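Local coordinates for hydrogenase maturation factor (Thermoanaerobacter tengcongensis, PDB 3VTH), which probably catalyses the ATP-dependent transfer of a carbamoyl group from carbamoyl phosphate to the C-terminal cysteine of HypE during [NiFe]-hydrogenase maturation, at residues M307-P312 / L316-I321; P336-N341 / E346-I351; S372-A377 / Y708-L713; C414-H419 / G740-A745; L556-D561 / L651-I656. One frame throughout, in Å; residues are numbered along the deposited sequence.

Interaction 1: residues M307-P312 / L316-I321; sequences MLPYAP and LLMEEI
P312 and L316 join in the first turn of helix 312-320, in the region of HypF related to the YrdC/Sua5 family (residues 210-384). A311 is the N-cap and P312 the first helical residue, where a proline, having no N-H to give, fits the turn well. L316 N donates to P312 O at 3.1 Å with an N-H...O angle of 164°, an i to i+4 bond. The L316 side chain packs against the same carbonyl: with CG turned beside its own backbone N (chi1 -68°), L316 CG comes to 3.4 Å from P312 O, so the carbonyl oxygen receives the amide and has the leucine stem alongside it.

The second point of contact bridges the approach loop and the next turn. The CB of P309 and that of M318 both point across the gap, and the proline ring meets the methionine stem. The first torsion (chi1 -72°) brings M318 CG to the proline ring, and the bend at the second carries the sulfur on past it. H314 and Y315 also touch P309, M255 packs on M318, and R281 NH1 hydrogen-bonds to P309 O. The side chain of P312 lies about 8 Å from a zinc ion, near C117 and C139. Across the loop, P309 CG stands 4.3 Å from M318 CG.

Interaction 2: residues P336-N341 / E346-I351; sequences PICKDN and EKLKDI
The loop that leads from strand 325-329 into helix 341-347, in the YrdC/Sua5-related region, folds back on the far end of that same helix, with C338 meeting K347 and L348. The side chain of L348 is about 9 Å from the bound ATP analogue and that of C338 about 8 Å from that of S329, a magnesium ligand, so the contact lies near the nucleotide site without touching it.

The sulfur does the touching on the loop side. The CB atoms of C338, K347 and L348 all point across the contact, and a chi1 of -71° sets the C338 sulfur alongside the lysine stem, which is extended beyond CG. C338 SG lies 4.0 Å from K347 CB and 4.1 Å from K347 CD. On L348, the first residue to leave helical geometry, the branch carbon is the nearest part, with C338 SG at 4.4 Å from L348 CG. F355 and A219, on strands 354-358 and 218-221, cover L348 further.

At the other end of the helix D340 is the N-cap but makes no side-chain capping bond. E343 OE1 accepts the N-H of D340, which is one half of a capping box, and also that of K339.

The meeting of sulfur with methylenes and a leucine branch is apolar: it shelters the thiol beneath aliphatic carbon while the K347 ammonium runs on to the exposed side, where it makes a long, weak ion pair with E343.

Interaction 3: residues S372-A377 / Y708-L713; sequences SFNAGA and YLLRRL
A375 and R711 bring their backbones to 5.0 Å between CA atoms, where a type I' turn, N374 to A377, sits against helix 707-719. A375 takes a left-handed conformation (phi 51°, psi 51°) and presents its methyl to the helix: A375 CB lies 3.9 Å from R711 CA and 4.0 Å from R711 CB.

N374 reaches across beside it. Its CG stands opposite the backbone N about the first torsion (chi1 -174°), which carries the amide to the helix surface. N374 ND2 is 4.0 Å from L710 CD2 as the two side chains slide past each other in opposite directions, whereas N374 OD1 comes within 4.0 Å of R711 CB. The amide is held by a hydrogen bond from N374 ND2 to R707 O, one turn before R711. R711 crosses N374 at about a right angle and, modelled in two conformers, leads its guanidinium away to a salt bridge with E715.

The turn joins strand 370-374 to the outermost strand 377-378 of the YrdC/Sua5-related sheet. R707 bonds to F373 O and R379 to the carbonyls of N374 and A375. Helix 707-719 belongs to the Kae1-like region and carries R712 and L713 against helix 666-692, so this is an interdomain contact.

Interaction 4: residues C414-H419 / G740-A745; sequences CMTKGH and GQAVIA
C414 and T416 put their side chains on one face of the sheet at strand 414-417, against A742 of helix 737-749, while M415 packs from the other face on helix 433-449. At the strand's two edges are 402-404 and 420-423, both antiparallel to it. This helix-on-sheet layering belongs to the Kae1-like, actin-ATPase type of fold.

A742 is the single helical residue that carries the contact. Its methyl points at the strand and is met by both side chains, two residues apart on the strand. C414 extends its sulfur away from the backbone N (chi1 180°), placing C414 SG at 3.9 Å from A742 CB. T416 divides its branches: OG1 bonds to I402 N on the adjacent strand, and the methyl CG2 meets A742. The small alanine is consistent with the close approach of the backbones, 6.6 Å between the CA atoms of C414 and A742.

The helix also reaches strand 402-404, where A742 touches A404 and A745 touches I402. Q741 bonds through OE1 to G406 N, and V743 packs on A489 and A493 of helix 483-494. The threonine methyl completes the pair, with T416 CG2 at 4.1 Å from A742 CB.

Interaction 5: residues L556-D561 / L651-I656; sequences LGFIFD and LILRQI
A buried helix-to-helix contact joins F558 and I559, of segment 556-561, to L653 on helix 649-662, toward the outer end of the Kae1-like half of the chain. It is wholly apolar and centres on one methyl group. L653 CD1 approaches F558 CB to 3.5 Å and F558 CD1 to 3.9 Å, so the leucine tip sits at the root of the phenylalanine side chain and meets its ring obliquely. The two side chains cross at about a right angle.

A chi1 of -66° and an extended second torsion send L653 CD1 out from the helix to this position. I559 adds its shorter branch: with CG1 set between the backbone N and carbonyl carbon (chi1 67°), the methyl CG2 is left to face L653, and I559 CG2 lies 4.2 Å from L653 CD1.

V604 and L607 of helix 597-607 cover more of L653, and R599 of that helix touches F558. F569 and V570, on helix 567-572, pack on I559. The side chain of F558 is about 10 Å from the bound nucleotide analogue. This is helix-to-helix packing in the second subdomain of the Kae1-like, actin-ATPase-type region, where helices 551-559, 597-607 and 649-662 meet.

From the N terminus, interactions 1 and 2 come first and in series: each closes a short loop in which a helix, 312-320 or 341-347, meets the segment that leads into it. Both lie within the YrdC/Sua5-related region, their centres 22 Å apart. Interaction 3 then opens at 372-377 and interaction 4 at 414-419. Interaction 5 (556-561 with 651-656) is nested inside both loops and ties helices of the Kae1-like region. Interaction 3 closes at 708-713 and interaction 4 at 740-745, so the two cross. The former joins the YrdC/Sua5-related sheet to the Kae1-like part, the latter brings the C-terminal helix onto the sheet containing strand 414-417.

Interaction 1: residues M307-P312 / L316-I321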
# COMPACT_ATOMS: atom_id res chain seq x y z
N MET A 307 -8.32 -0.65 11.91
CA MET A 307 -8.50 -1.94 11.27
C MET A 307 -9.41 -2.84 12.12
O MET A 307 -9.58 -2.64 13.34
CB MET A 307 -7.14 -2.63 11.07
CG MET A 307 -6.49 -3.11 12.39
SD MET A 307 -4.75 -3.55 12.24
CE MET A 307 -4.74 -4.23 10.58
N LEU A 308 -9.97 -3.83 11.46
CA LEU A 308 -10.78 -4.84 12.14
C LEU A 308 -9.92 -6.09 12.31
O LEU A 308 -8.84 -6.17 11.73
CB LEU A 308 -12.04 -5.13 11.31
CG LEU A 308 -13.01 -3.95 11.13
CD1 LEU A 308 -14.23 -4.35 10.30
CD2 LEU A 308 -13.45 -3.39 12.49
N PRO A 309 -10.38 -7.08 13.10
CA PRO A 309 -9.64 -8.34 13.25
C PRO A 309 -9.41 -9.00 11.89
O PRO A 309 -10.30 -8.93 11.01
CB PRO A 309 -10.60 -9.20 14.07
CG PRO A 309 -11.38 -8.23 14.89
CD PRO A 309 -11.58 -7.05 13.96
N TYR A 310 -8.24 -9.62 11.69
CA TYR A 310 -7.95 -10.28 10.42
C TYR A 310 -7.46 -11.73 10.53
O TYR A 310 -7.41 -12.45 9.53
CB TYR A 310 -7.00 -9.45 9.53
CG TYR A 310 -5.62 -9.17 10.09
CD1 TYR A 310 -5.37 -7.99 10.81
CD2 TYR A 310 -4.56 -10.07 9.89
CE1 TYR A 310 -4.10 -7.72 11.33
CE2 TYR A 310 -3.27 -9.81 10.41
CZ TYR A 310 -3.06 -8.62 11.12
OH TYR A 310 -1.81 -8.33 11.64
N ALA A 311 -7.12 -12.15 11.75
CA ALA A 311 -6.70 -13.52 11.98
C ALA A 311 -7.54 -14.08 13.13
O ALA A 311 -8.08 -13.31 13.93
CB ALA A 311 -5.22 -13.58 12.30
N PRO A 312 -7.66 -15.42 13.23
CA PRO A 312 -8.46 -15.96 14.33
C PRO A 312 -8.02 -15.52 15.73
O PRO A 312 -8.88 -15.35 16.60
CB PRO A 312 -8.31 -17.48 14.16
CG PRO A 312 -8.09 -17.64 12.68
CD PRO A 312 -7.20 -16.49 12.32
N LEU A 316 -10.38 -14.13 18.98
CA LEU A 316 -10.24 -14.74 20.30
C LEU A 316 -9.86 -13.70 21.37
O LEU A 316 -10.46 -13.66 22.45
CB LEU A 316 -9.22 -15.88 20.26
CG LEU A 316 -9.61 -17.13 19.44
CD1 LEU A 316 -8.43 -18.10 19.33
CD2 LEU A 316 -10.83 -17.81 20.00
N LEU A 317 -8.88 -12.87 21.05
CA LEU A 317 -8.45 -11.82 21.98
C LEU A 317 -9.59 -10.85 22.30
O LEU A 317 -9.77 -10.46 23.45
CB LEU A 317 -7.23 -11.06 21.41
CG LEU A 317 -6.59 -9.98 22.30
CD1 LEU A 317 -6.21 -10.55 23.71
CD2 LEU A 317 -5.38 -9.34 21.61
N MET A 318 -10.36 -10.48 21.27
CA MET A 318 -11.49 -9.56 21.40
C MET A 318 -12.59 -10.01 22.36
O MET A 318 -13.22 -9.18 23.01
CB MET A 318 -12.08 -9.20 20.02
CG MET A 318 -11.20 -8.27 19.16
SD MET A 318 -10.92 -6.71 20.03
CE MET A 318 -9.92 -5.81 18.84
N GLU A 319 -12.81 -11.32 22.47
CA GLU A 319 -13.73 -11.81 23.50
C GLU A 319 -13.16 -11.68 24.94
O GLU A 319 -13.92 -11.75 25.92
CB GLU A 319 -14.28 -13.23 23.21
CG GLU A 319 -13.47 -14.05 22.21
CD GLU A 319 -14.19 -15.29 21.68
OE1 GLU A 319 -14.21 -15.49 20.43
OE2 GLU A 319 -14.72 -16.08 22.49
N GLU A 320 -11.85 -11.46 25.06
CA GLU A 320 -11.21 -11.36 26.39
C GLU A 320 -11.00 -9.94 26.88
O GLU A 320 -10.95 -9.71 28.09
CB GLU A 320 -9.88 -12.14 26.45
CG GLU A 320 -9.97 -13.64 26.15
CD GLU A 320 -10.96 -14.39 27.04
OE1 GLU A 320 -11.03 -14.12 28.26
OE2 GLU A 320 -11.68 -15.27 26.51
N ILE A 321 -10.90 -8.98 25.96
CA ILE A 321 -10.69 -7.57 26.32
C ILE A 321 -11.91 -6.70 25.98
O ILE A 321 -12.72 -7.06 25.12
CB ILE A 321 -9.41 -7.01 25.63
CG1 ILE A 321 -9.53 -7.07 24.10
CG2 ILE A 321 -8.16 -7.77 26.08
CD1 ILE A 321 -8.38 -6.42 23.34

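Interaction 2: residues P336-N341 / E346-I351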
# COMPACT_ATOMS: atom_id res chain seq x y z
N PRO A 336 13.05 -3.09 9.35
CA PRO A 336 11.95 -3.93 8.85
C PRO A 336 11.23 -4.71 9.97
O PRO A 336 11.88 -5.16 10.92
CB PRO A 336 12.64 -4.93 7.91
CG PRO A 336 14.00 -4.34 7.61
CD PRO A 336 14.37 -3.48 8.79
N ILE A 337 9.92 -4.87 9.85
CA ILE A 337 9.12 -5.71 10.74
C ILE A 337 9.76 -7.10 10.96
O ILE A 337 10.21 -7.74 10.00
CB ILE A 337 7.65 -5.83 10.19
CG1 ILE A 337 6.72 -6.54 11.17
CG2 ILE A 337 7.60 -6.50 8.76
CD1 ILE A 337 5.22 -6.51 10.70
N CYS A 338 9.84 -7.54 12.22
CA CYS A 338 10.36 -8.86 12.56
C CYS A 338 9.43 -9.93 12.04
O CYS A 338 8.22 -9.77 12.12
CB CYS A 338 10.47 -9.03 14.08
SG CYS A 338 11.76 -8.05 14.83
N LYS A 339 9.98 -11.03 11.55
CA LYS A 339 9.14 -12.13 11.04
C LYS A 339 9.38 -13.49 11.71
O LYS A 339 8.54 -14.37 11.62
CB LYS A 339 9.27 -12.26 9.52
CG LYS A 339 10.55 -12.92 9.04
CD LYS A 339 10.34 -13.42 7.61
CE LYS A 339 11.50 -14.26 7.11
NZ LYS A 339 11.46 -15.59 7.77
N ASP A 340 10.51 -13.66 12.39
CA ASP A 340 10.88 -14.92 13.04
C ASP A 340 10.79 -14.82 14.56
O ASP A 340 11.10 -13.76 15.12
CB ASP A 340 12.31 -15.28 12.65
CG ASP A 340 12.47 -15.57 11.17
OD1 ASP A 340 11.46 -15.88 10.50
OD2 ASP A 340 13.62 -15.49 10.68
N ASN A 341 10.41 -15.91 15.23
CA ASN A 341 10.36 -15.94 16.70
C ASN A 341 11.67 -15.46 17.33
O ASN A 341 11.67 -14.56 18.20
CB ASN A 341 9.97 -17.33 17.20
CG ASN A 341 8.56 -17.73 16.80
OD1 ASN A 341 7.65 -16.91 16.75
ND2 ASN A 341 8.37 -19.01 16.51
N GLU A 346 14.83 -11.30 20.39
CA GLU A 346 16.08 -10.57 20.51
C GLU A 346 15.90 -9.07 20.26
O GLU A 346 16.30 -8.26 21.08
CB GLU A 346 17.16 -11.18 19.60
CG GLU A 346 18.56 -10.55 19.70
CD GLU A 346 19.17 -10.61 21.11
OE1 GLU A 346 19.88 -9.65 21.48
OE2 GLU A 346 18.96 -11.61 21.84
N LYS A 347 15.28 -8.70 19.13
CA LYS A 347 15.15 -7.29 18.75
C LYS A 347 14.12 -6.51 19.59
O LYS A 347 14.27 -5.30 19.76
CB LYS A 347 14.85 -7.14 17.25
CG LYS A 347 16.06 -7.53 16.40
CD LYS A 347 15.80 -7.41 14.91
CE LYS A 347 17.04 -7.84 14.11
NZ LYS A 347 16.71 -7.95 12.65
N LEU A 348 13.11 -7.20 20.10
CA LEU A 348 12.06 -6.56 20.88
C LEU A 348 12.19 -6.76 22.39
O LEU A 348 11.24 -6.51 23.14
CB LEU A 348 10.68 -7.01 20.37
CG LEU A 348 10.47 -6.95 18.85
CD1 LEU A 348 9.07 -7.39 18.45
CD2 LEU A 348 10.77 -5.55 18.30
N LYS A 349 13.37 -7.19 22.83
CA LYS A 349 13.54 -7.61 24.22
C LYS A 349 13.42 -6.46 25.21
O LYS A 349 13.05 -6.67 26.36
CB LYS A 349 14.86 -8.35 24.42
CG LYS A 349 16.09 -7.49 24.23
CD LYS A 349 17.34 -8.32 24.40
CE LYS A 349 18.56 -7.49 24.04
NZ LYS A 349 19.74 -7.99 24.77
N ASP A 350 13.73 -5.24 24.77
CA ASP A 350 13.62 -4.07 25.64
C ASP A 350 12.38 -3.26 25.26
O ASP A 350 12.20 -2.13 25.71
CB ASP A 350 14.88 -3.20 25.57
CG ASP A 350 16.12 -3.91 26.13
OD1 ASP A 350 16.02 -4.65 27.13
OD2 ASP A 350 17.22 -3.70 25.56
N ILE A 351 11.51 -3.85 24.44
CA ILE A 351 10.31 -3.17 23.98
C ILE A 351 9.06 -3.89 24.47
O ILE A 351 8.28 -3.32 25.24
CB ILE A 351 10.30 -3.01 22.44
CG1 ILE A 351 11.57 -2.30 21.96
CG2 ILE A 351 9.04 -2.27 22.00
CD1 ILE A 351 11.70 -2.19 20.44

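Interaction 3: residues S372-A377 / Y708-L713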
# COMPACT_ATOMS: atom_id res chain seq x y z
N SER A 372 -7.85 4.32 2.29
CA SER A 372 -8.83 5.36 2.57
C SER A 372 -9.80 5.41 1.41
O SER A 372 -9.55 4.80 0.36
CB SER A 372 -8.14 6.73 2.69
OG SER A 372 -7.60 7.14 1.42
N PHE A 373 -10.88 6.16 1.56
CA PHE A 373 -11.79 6.39 0.46
C PHE A 373 -11.98 7.88 0.34
O PHE A 373 -12.34 8.54 1.31
CB PHE A 373 -13.14 5.68 0.67
CG PHE A 373 -13.97 5.59 -0.59
CD1 PHE A 373 -13.85 4.48 -1.43
CD2 PHE A 373 -14.84 6.61 -0.94
CE1 PHE A 373 -14.62 4.38 -2.61
CE2 PHE A 373 -15.61 6.53 -2.12
CZ PHE A 373 -15.49 5.41 -2.96
N ASN A 374 -11.73 8.42 -0.84
CA ASN A 374 -11.87 9.86 -1.03
C ASN A 374 -12.10 10.19 -2.49
O ASN A 374 -11.53 9.56 -3.37
CB ASN A 374 -10.62 10.60 -0.50
CG ASN A 374 -10.76 12.10 -0.54
OD1 ASN A 374 -11.81 12.66 -0.16
ND2 ASN A 374 -9.70 12.78 -1.00
N ALA A 375 -12.96 11.18 -2.72
CA ALA A 375 -13.30 11.68 -4.05
C ALA A 375 -13.68 10.54 -4.98
O ALA A 375 -13.12 10.40 -6.07
CB ALA A 375 -12.15 12.51 -4.62
N GLY A 376 -14.60 9.70 -4.51
CA GLY A 376 -15.22 8.66 -5.34
C GLY A 376 -14.42 7.39 -5.60
O GLY A 376 -14.81 6.59 -6.45
N ALA A 377 -13.32 7.18 -4.88
CA ALA A 377 -12.54 5.95 -5.06
C ALA A 377 -11.68 5.67 -3.85
O ALA A 377 -11.43 6.57 -3.03
CB ALA A 377 -11.67 6.03 -6.34
N TYR A 708 -8.38 17.07 1.02
CA TYR A 708 -9.01 18.29 0.56
C TYR A 708 -8.47 18.73 -0.80
O TYR A 708 -9.25 18.95 -1.73
CB TYR A 708 -8.83 19.38 1.61
CG TYR A 708 -9.66 20.62 1.36
CD1 TYR A 708 -11.01 20.67 1.73
CD2 TYR A 708 -9.08 21.74 0.77
CE1 TYR A 708 -11.78 21.82 1.50
CE2 TYR A 708 -9.83 22.89 0.54
CZ TYR A 708 -11.18 22.92 0.90
OH TYR A 708 -11.90 24.07 0.68
N LEU A 709 -7.14 18.85 -0.92
CA LEU A 709 -6.51 19.16 -2.21
C LEU A 709 -6.98 18.24 -3.33
O LEU A 709 -7.34 18.69 -4.42
CB LEU A 709 -4.98 19.08 -2.14
CG LEU A 709 -4.16 20.11 -1.38
CD1 LEU A 709 -2.68 19.91 -1.69
CD2 LEU A 709 -4.58 21.55 -1.71
N LEU A 710 -6.96 16.94 -3.06
CA LEU A 710 -7.37 15.96 -4.07
C LEU A 710 -8.84 16.12 -4.45
O LEU A 710 -9.16 16.25 -5.63
CB LEU A 710 -7.09 14.52 -3.58
CG LEU A 710 -7.38 13.47 -4.67
CD1 LEU A 710 -6.38 13.61 -5.83
CD2 LEU A 710 -7.40 12.02 -4.13
N ARG A 711 -9.73 16.11 -3.47
CA ARG A 711 -11.16 16.16 -3.74
C ARG A 711 -11.58 17.48 -4.40
O ARG A 711 -12.31 17.49 -5.38
CB ARG A 711 -11.98 15.91 -2.46
CG ARG A 711 -13.49 16.08 -2.66
CD ARG A 711 -14.27 15.90 -1.37
NE ARG A 711 -14.06 16.98 -0.41
CZ ARG A 711 -14.65 18.16 -0.48
NH1 ARG A 711 -15.50 18.43 -1.47
NH2 ARG A 711 -14.40 19.08 0.44
N ARG A 712 -11.10 18.59 -3.87
CA ARG A 712 -11.49 19.90 -4.37
C ARG A 712 -11.00 20.12 -5.79
O ARG A 712 -11.71 20.68 -6.61
CB ARG A 712 -10.96 20.97 -3.43
CG ARG A 712 -11.86 21.19 -2.25
CD ARG A 712 -12.71 22.36 -2.64
NE ARG A 712 -13.84 22.59 -1.77
CZ ARG A 712 -14.40 23.78 -1.60
NH1 ARG A 712 -13.91 24.86 -2.22
NH2 ARG A 712 -15.44 23.88 -0.79
N LEU A 713 -9.78 19.67 -6.08
CA LEU A 713 -9.21 19.83 -7.41
C LEU A 713 -9.92 18.93 -8.40
O LEU A 713 -10.26 19.37 -9.48
CB LEU A 713 -7.69 19.58 -7.39
CG LEU A 713 -6.80 20.17 -8.48
CD1 LEU A 713 -7.15 21.61 -8.88
CD2 LEU A 713 -5.34 20.08 -7.98

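Interaction 4: residues C414-H419 / G740-A745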
# COMPACT_ATOMS: atom_id res chain seq x y z
N CYS A 414 9.15 -2.71 -8.75
CA CYS A 414 8.14 -3.31 -9.63
C CYS A 414 8.83 -4.11 -10.73
O CYS A 414 9.83 -3.66 -11.27
CB CYS A 414 7.25 -2.20 -10.23
SG CYS A 414 5.94 -2.77 -11.33
N MET A 415 8.32 -5.32 -11.01
CA MET A 415 8.85 -6.18 -12.07
C MET A 415 7.75 -6.53 -13.05
O MET A 415 6.67 -6.97 -12.64
CB MET A 415 9.34 -7.53 -11.52
CG MET A 415 10.42 -7.45 -10.50
SD MET A 415 10.64 -9.07 -9.72
CE MET A 415 11.92 -8.53 -8.59
N THR A 416 8.03 -6.39 -14.34
CA THR A 416 7.02 -6.69 -15.34
C THR A 416 7.23 -8.07 -15.94
O THR A 416 8.37 -8.55 -16.05
CB THR A 416 7.02 -5.67 -16.49
OG1 THR A 416 8.33 -5.61 -17.07
CG2 THR A 416 6.63 -4.29 -15.96
N LYS A 417 6.12 -8.72 -16.27
CA LYS A 417 6.14 -9.97 -17.03
C LYS A 417 4.76 -10.20 -17.61
O LYS A 417 3.75 -9.98 -16.93
CB LYS A 417 6.55 -11.16 -16.17
CG LYS A 417 7.19 -12.28 -17.02
CD LYS A 417 7.76 -13.36 -16.15
CE LYS A 417 8.39 -14.45 -16.98
NZ LYS A 417 8.44 -15.63 -16.10
N GLY A 418 4.73 -10.64 -18.87
CA GLY A 418 3.45 -10.86 -19.57
C GLY A 418 2.68 -9.56 -19.55
O GLY A 418 3.24 -8.50 -19.86
N HIS A 419 1.42 -9.61 -19.16
CA HIS A 419 0.68 -8.37 -18.98
C HIS A 419 0.53 -7.96 -17.53
O HIS A 419 -0.44 -7.30 -17.17
CB HIS A 419 -0.68 -8.40 -19.69
CG HIS A 419 -1.44 -9.68 -19.49
ND1 HIS A 419 -1.48 -10.66 -20.46
CD2 HIS A 419 -2.17 -10.13 -18.45
CE1 HIS A 419 -2.22 -11.67 -20.02
NE2 HIS A 419 -2.65 -11.37 -18.81
N GLY A 740 5.22 3.64 -12.16
CA GLY A 740 5.45 4.66 -13.19
C GLY A 740 6.77 4.46 -13.93
O GLY A 740 6.79 4.53 -15.17
N GLN A 741 7.85 4.19 -13.18
CA GLN A 741 9.15 3.89 -13.80
C GLN A 741 9.03 2.71 -14.75
O GLN A 741 9.61 2.72 -15.83
CB GLN A 741 10.21 3.53 -12.76
CG GLN A 741 10.61 4.65 -11.79
CD GLN A 741 11.48 4.14 -10.65
OE1 GLN A 741 11.38 2.97 -10.26
NE2 GLN A 741 12.31 5.03 -10.09
N ALA A 742 8.29 1.68 -14.32
CA ALA A 742 8.12 0.45 -15.11
C ALA A 742 7.42 0.71 -16.43
O ALA A 742 7.89 0.26 -17.46
CB ALA A 742 7.37 -0.62 -14.30
N VAL A 743 6.31 1.44 -16.42
CA VAL A 743 5.58 1.65 -17.68
C VAL A 743 6.25 2.67 -18.58
O VAL A 743 6.12 2.61 -19.79
CB VAL A 743 4.07 1.97 -17.49
CG1 VAL A 743 3.37 0.78 -16.82
CG2 VAL A 743 3.86 3.28 -16.69
N ILE A 744 6.99 3.61 -18.00
CA ILE A 744 7.75 4.54 -18.82
C ILE A 744 8.86 3.80 -19.56
O ILE A 744 9.06 3.98 -20.77
CB ILE A 744 8.34 5.70 -17.98
CG1 ILE A 744 7.23 6.66 -17.60
CG2 ILE A 744 9.44 6.45 -18.79
CD1 ILE A 744 7.60 7.58 -16.43
N ALA A 745 9.60 2.98 -18.83
CA ALA A 745 10.72 2.28 -19.45
C ALA A 745 10.20 1.31 -20.52
O ALA A 745 10.79 1.17 -21.59
CB ALA A 745 11.58 1.56 -18.39

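Interaction 5: residues L556-D561 / L651-I656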
# COMPACT_ATOMS: atom_id res chain seq x y z
N LEU A 556 12.30 30.36 6.55
CA LEU A 556 13.30 31.42 6.31
C LEU A 556 13.79 31.43 4.86
O LEU A 556 13.96 32.49 4.24
CB LEU A 556 14.48 31.27 7.27
CG LEU A 556 14.17 31.61 8.73
CD1 LEU A 556 15.32 31.22 9.61
CD2 LEU A 556 13.85 33.12 8.87
N GLY A 557 14.04 30.24 4.32
CA GLY A 557 14.33 30.10 2.91
C GLY A 557 13.26 30.73 2.02
O GLY A 557 13.58 31.47 1.09
N PHE A 558 11.99 30.45 2.31
CA PHE A 558 10.89 30.97 1.48
C PHE A 558 10.77 32.49 1.55
O PHE A 558 10.29 33.13 0.59
CB PHE A 558 9.55 30.30 1.85
CG PHE A 558 9.28 29.01 1.10
CD1 PHE A 558 8.17 28.90 0.26
CD2 PHE A 558 10.16 27.94 1.18
CE1 PHE A 558 7.92 27.71 -0.46
CE2 PHE A 558 9.91 26.75 0.48
CZ PHE A 558 8.79 26.65 -0.36
N ILE A 559 11.21 33.07 2.68
CA ILE A 559 11.08 34.52 2.89
C ILE A 559 12.41 35.28 2.84
O ILE A 559 12.46 36.46 3.18
CB ILE A 559 10.36 34.85 4.23
CG1 ILE A 559 11.20 34.42 5.45
CG2 ILE A 559 8.96 34.24 4.23
CD1 ILE A 559 10.71 34.98 6.82
N PHE A 560 13.48 34.60 2.39
CA PHE A 560 14.86 35.13 2.51
C PHE A 560 15.07 36.56 2.00
O PHE A 560 15.83 37.34 2.58
CB PHE A 560 15.87 34.17 1.85
CG PHE A 560 16.00 34.35 0.35
CD1 PHE A 560 17.14 34.96 -0.19
CD2 PHE A 560 15.00 33.91 -0.51
CE1 PHE A 560 17.27 35.13 -1.58
CE2 PHE A 560 15.12 34.08 -1.91
CZ PHE A 560 16.25 34.68 -2.44
N ASP A 561 14.39 36.90 0.91
CA ASP A 561 14.62 38.22 0.28
C ASP A 561 13.59 39.26 0.70
O ASP A 561 13.49 40.32 0.08
CB ASP A 561 14.64 38.09 -1.25
CG ASP A 561 13.39 37.43 -1.80
OD1 ASP A 561 12.47 37.12 -1.00
OD2 ASP A 561 13.31 37.23 -3.02
N LEU A 651 4.78 35.58 -2.26
CA LEU A 651 3.68 36.57 -2.36
C LEU A 651 2.40 36.12 -1.65
O LEU A 651 1.64 36.94 -1.11
CB LEU A 651 3.40 36.87 -3.84
CG LEU A 651 4.57 37.48 -4.62
CD1 LEU A 651 4.22 37.70 -6.09
CD2 LEU A 651 5.02 38.80 -3.96
N ILE A 652 2.18 34.81 -1.66
CA ILE A 652 1.08 34.18 -0.95
C ILE A 652 1.40 34.15 0.55
O ILE A 652 0.54 34.45 1.38
CB ILE A 652 0.83 32.75 -1.50
CG1 ILE A 652 0.30 32.84 -2.94
CG2 ILE A 652 -0.16 31.96 -0.62
CD1 ILE A 652 0.45 31.58 -3.72
N LEU A 653 2.66 33.82 0.89
CA LEU A 653 3.10 33.84 2.30
C LEU A 653 2.93 35.22 2.94
O LEU A 653 2.61 35.31 4.12
CB LEU A 653 4.54 33.34 2.46
CG LEU A 653 4.85 31.87 2.15
CD1 LEU A 653 6.34 31.60 2.31
CD2 LEU A 653 4.03 30.92 3.03
N ARG A 654 3.12 36.29 2.16
CA ARG A 654 2.86 37.66 2.66
C ARG A 654 1.45 37.85 3.18
O ARG A 654 1.26 38.43 4.24
CB ARG A 654 3.08 38.70 1.58
CG ARG A 654 4.51 39.04 1.40
CD ARG A 654 4.70 40.24 0.50
NE ARG A 654 5.95 40.07 -0.23
CZ ARG A 654 6.40 40.90 -1.16
NH1 ARG A 654 5.70 41.98 -1.47
NH2 ARG A 654 7.54 40.64 -1.78
N GLN A 655 0.46 37.39 2.41
CA GLN A 655 -0.96 37.51 2.78
C GLN A 655 -1.31 36.61 3.97
O GLN A 655 -2.09 36.98 4.84
CB GLN A 655 -1.86 37.20 1.59
CG GLN A 655 -1.71 38.16 0.37
CD GLN A 655 -2.18 37.51 -0.91
OE1 GLN A 655 -1.37 37.03 -1.72
NE2 GLN A 655 -3.49 37.41 -1.07
N ILE A 656 -0.73 35.41 4.00
CA ILE A 656 -0.90 34.48 5.12
C ILE A 656 -0.41 35.08 6.43
O ILE A 656 -1.12 35.03 7.45
CB ILE A 656 -0.18 33.15 4.85
CG1 ILE A 656 -0.98 32.33 3.84
CG2 ILE A 656 -0.01 32.35 6.16
CD1 ILE A 656 -0.22 31.15 3.25